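Local coordinates for putative LacI-family transcriptional regulator (Bacteroides fragilis, PDB 3GBV), which probably regulates transcription by binding DNA in response to a small ligand held by its periplasmic-binding-protein-like domain, at residues P96-D101 against P108-F113. Residues are numbered along the deposited sequence; the frame is centred on the assembly and turned at random.
Sequences PYIYID and PPLAFF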
ATOM      1  N   PRO A  96     -17.501   5.299  26.463  1.00 32.35           N
ATOM      2  CA  PRO A  96     -16.330   4.754  25.771  1.00 32.21           C
ATOM      3  C   PRO A  96     -15.810   5.699  24.693  1.00 32.93           C
ATOM      4  O   PRO A  96     -16.592   6.340  23.985  1.00 30.77           O
ATOM      5  CB  PRO A  96     -16.862   3.458  25.173  1.00 32.77           C
ATOM      6  CG  PRO A  96     -18.292   3.824  24.848  1.00 32.69           C
ATOM      7  CD  PRO A  96     -18.716   4.541  26.112  1.00 32.89           C
ATOM      8  N   TYR A  97     -14.489   5.782  24.567  1.00 32.69           N
ATOM      9  CA  TYR A  97     -13.897   6.636  23.556  1.00 33.47           C
ATOM     10  C   TYR A  97     -12.765   5.970  22.784  1.00 33.46           C
ATOM     11  O   TYR A  97     -12.041   5.111  23.302  1.00 32.40           O
ATOM     12  CB  TYR A  97     -13.422   7.951  24.178  1.00 32.47           C
ATOM     13  CG  TYR A  97     -12.326   7.827  25.206  1.00 33.68           C
ATOM     14  CD1 TYR A  97     -10.985   7.888  24.832  1.00 31.99           C
ATOM     15  CD2 TYR A  97     -12.627   7.741  26.569  1.00 34.05           C
ATOM     16  CE1 TYR A  97      -9.974   7.879  25.788  1.00 31.72           C
ATOM     17  CE2 TYR A  97     -11.618   7.728  27.534  1.00 31.77           C
ATOM     18  CZ  TYR A  97     -10.300   7.804  27.136  1.00 31.35           C
ATOM     19  OH  TYR A  97      -9.307   7.837  28.089  1.00 32.92           O
ATOM     20  N   ILE A  98     -12.631   6.383  21.530  1.00 32.56           N
ATOM     21  CA  ILE A  98     -11.626   5.845  20.634  1.00 32.79           C
ATOM     22  C   ILE A  98     -10.616   6.899  20.185  1.00 31.87           C
ATOM     23  O   ILE A  98     -10.990   8.009  19.804  1.00 30.81           O
ATOM     24  CB  ILE A  98     -12.295   5.250  19.370  1.00 33.05           C
ATOM     25  CG1 ILE A  98     -13.168   4.055  19.763  1.00 32.19           C
ATOM     26  CG2 ILE A  98     -11.232   4.861  18.342  1.00 32.18           C
ATOM     27  CD1 ILE A  98     -13.968   3.496  18.629  1.00 32.07           C
ATOM     28  N   TYR A  99      -9.336   6.549  20.243  1.00 29.99           N
ATOM     29  CA  TYR A  99      -8.303   7.458  19.783  1.00 30.35           C
ATOM     30  C   TYR A  99      -7.952   7.121  18.342  1.00 29.82           C
ATOM     31  O   TYR A  99      -7.917   5.956  17.944  1.00 26.93           O
ATOM     32  CB  TYR A  99      -7.010   7.344  20.603  1.00 32.42           C
ATOM     33  CG  TYR A  99      -7.037   7.957  21.992  1.00 33.78           C
ATOM     34  CD1 TYR A  99      -7.745   9.138  22.254  1.00 33.67           C
ATOM     35  CD2 TYR A  99      -6.307   7.380  23.029  1.00 32.82           C
ATOM     36  CE1 TYR A  99      -7.720   9.723  23.523  1.00 34.39           C
ATOM     37  CE2 TYR A  99      -6.274   7.958  24.297  1.00 35.17           C
ATOM     38  CZ  TYR A  99      -6.980   9.124  24.540  1.00 34.17           C
ATOM     39  OH  TYR A  99      -6.951   9.682  25.800  1.00 35.45           O
ATOM     40  N   ILE A 100      -7.707   8.161  17.560  1.00 30.11           N
ATOM     41  CA  ILE A 100      -7.298   7.987  16.187  1.00 30.82           C
ATOM     42  C   ILE A 100      -6.058   8.845  16.015  1.00 30.89           C
ATOM     43  O   ILE A 100      -5.921   9.899  16.651  1.00 29.68           O
ATOM     44  CB  ILE A 100      -8.376   8.443  15.190  1.00 31.91           C
ATOM     45  CG1 ILE A 100      -8.874   9.838  15.560  1.00 34.43           C
ATOM     46  CG2 ILE A 100      -9.507   7.441  15.163  1.00 31.30           C
ATOM     47  CD1 ILE A 100      -9.927  10.388  14.607  1.00 37.97           C
ATOM     48  N   ASP A 101      -5.149   8.367  15.171  1.00 30.61           N
ATOM     49  CA  ASP A 101      -3.905   9.056  14.864  1.00 31.25           C
ATOM     50  C   ASP A 101      -2.852   9.014  15.975  1.00 32.03           C
ATOM     51  O   ASP A 101      -1.783   8.431  15.796  1.00 31.95           O
ATOM     52  CB  ASP A 101      -4.193  10.503  14.487  1.00 30.67           C
ATOM     53  CG  ASP A 101      -3.007  11.164  13.860  1.00 30.68           C
ATOM     54  OD1 ASP A 101      -2.554  10.655  12.810  1.00 31.32           O
ATOM     55  OD2 ASP A 101      -2.526  12.168  14.420  1.00 31.59           O
ATOM     56  N   PRO A 108      -5.461   5.325  28.433  1.00 33.95           N
ATOM     57  CA  PRO A 108      -5.899   4.318  27.464  1.00 32.92           C
ATOM     58  C   PRO A 108      -7.375   4.404  27.079  1.00 32.58           C
ATOM     59  O   PRO A 108      -8.251   4.583  27.933  1.00 30.97           O
ATOM     60  CB  PRO A 108      -5.545   2.994  28.141  1.00 32.83           C
ATOM     61  CG  PRO A 108      -5.592   3.319  29.591  1.00 34.66           C
ATOM     62  CD  PRO A 108      -4.930   4.676  29.646  1.00 33.70           C
ATOM     63  N   PRO A 109      -7.661   4.295  25.769  1.00 32.44           N
ATOM     64  CA  PRO A 109      -9.018   4.352  25.224  1.00 31.69           C
ATOM     65  C   PRO A 109      -9.584   2.948  25.091  1.00 31.62           C
ATOM     66  O   PRO A 109      -8.972   1.975  25.537  1.00 30.88           O
ATOM     67  CB  PRO A 109      -8.790   4.965  23.862  1.00 32.69           C
ATOM     68  CG  PRO A 109      -7.546   4.217  23.430  1.00 32.72           C
ATOM     69  CD  PRO A 109      -6.670   4.288  24.675  1.00 30.87           C
ATOM     70  N   LEU A 110     -10.751   2.854  24.461  1.00 31.09           N
ATOM     71  CA  LEU A 110     -11.387   1.573  24.223  1.00 31.47           C
ATOM     72  C   LEU A 110     -10.638   0.945  23.062  1.00 32.20           C
ATOM     73  O   LEU A 110     -10.395  -0.262  23.049  1.00 30.65           O
ATOM     74  CB  LEU A 110     -12.852   1.761  23.829  1.00 31.78           C
ATOM     75  CG  LEU A 110     -13.520   0.558  23.148  1.00 31.17           C
ATOM     76  CD1 LEU A 110     -13.705  -0.587  24.142  1.00 29.06           C
ATOM     77  CD2 LEU A 110     -14.859   0.992  22.586  1.00 30.48           C
ATOM     78  N   ALA A 111     -10.266   1.790  22.096  1.00 31.35           N
ATOM     79  CA  ALA A 111      -9.549   1.352  20.902  1.00 31.09           C
ATOM     80  C   ALA A 111      -8.778   2.498  20.235  1.00 31.39           C
ATOM     81  O   ALA A 111      -9.126   3.675  20.387  1.00 31.72           O
ATOM     82  CB  ALA A 111     -10.523   0.738  19.913  1.00 28.79           C
ATOM     83  N   PHE A 112      -7.735   2.136  19.491  1.00 29.79           N
ATOM     84  CA  PHE A 112      -6.887   3.098  18.796  1.00 28.26           C
ATOM     85  C   PHE A 112      -6.685   2.679  17.354  1.00 27.34           C
ATOM     86  O   PHE A 112      -6.487   1.500  17.060  1.00 25.69           O
ATOM     87  CB  PHE A 112      -5.512   3.200  19.468  1.00 29.80           C
ATOM     88  CG  PHE A 112      -4.476   3.936  18.644  1.00 27.93           C
ATOM     89  CD1 PHE A 112      -4.528   5.319  18.503  1.00 28.74           C
ATOM     90  CD2 PHE A 112      -3.454   3.239  18.003  1.00 28.39           C
ATOM     91  CE1 PHE A 112      -3.576   5.998  17.735  1.00 29.05           C
ATOM     92  CE2 PHE A 112      -2.496   3.907  17.234  1.00 25.95           C
ATOM     93  CZ  PHE A 112      -2.559   5.287  17.099  1.00 29.53           C
ATOM     94  N   PHE A 113      -6.738   3.665  16.466  1.00 26.51           N
ATOM     95  CA  PHE A 113      -6.550   3.451  15.039  1.00 26.19           C
ATOM     96  C   PHE A 113      -5.553   4.495  14.582  1.00 25.62           C
ATOM     97  O   PHE A 113      -5.804   5.706  14.688  1.00 24.30           O
ATOM     98  CB  PHE A 113      -7.867   3.626  14.274  1.00 26.18           C
ATOM     99  CG  PHE A 113      -8.863   2.533  14.525  1.00 27.26           C
ATOM    100  CD1 PHE A 113      -8.802   1.346  13.811  1.00 26.89           C
ATOM    101  CD2 PHE A 113      -9.844   2.677  15.503  1.00 28.27           C
ATOM    102  CE1 PHE A 113      -9.695   0.315  14.068  1.00 26.78           C
ATOM    103  CE2 PHE A 113     -10.743   1.651  15.767  1.00 26.78           C
ATOM    104  CZ  PHE A 113     -10.667   0.468  15.048  1.00 26.52           C
TER
HETATM  105  O   HOH W   1      -8.271   5.956  30.442  1.00 31.66           O
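The Y99 side chain crosses the P109 ring at about a right angle. Y99 CB packs against F112 CD1, 3.8 Å away, on the same face of the sheet. Y99 CD2 comes within 3.4 Å of P109 CG, and CE2 lies near CD of that proline. P109 CB sits over the ring in an off-centre CH-pi contact, 4.0 Å from the Y99 centroid; a rigid proline suits this place, offering C-H groups but no N-H. Tyrosine gives it a long ring to lie on, while Y99 OH hydrogen-bonds A107 O. The backbones that carry these side chains, strands 97-100 and 111-114, run parallel as neighbours in the N-terminal subdomain's sheet, in the periplasmic-binding-protein fold of LacI-type regulators. Y99 N donates to A111 O and F113 N to Y99 O, and D101 N extends the pattern to F113 O at 2.8 Å. At the other end L110 N meets Y97 O almost straight, with 171° at the hydrogen. On the opposite face branched I98 puts CG2, anti to the backbone N, against the F113 ring edge at CD2 (3.8 Å); helix 254-270 packs on both, through L265 on I98 and N260 and T264 on F113. Y97 OH also hydrogen-bonds A107 O, and a water donating to P108 O bonds this hydroxyl too.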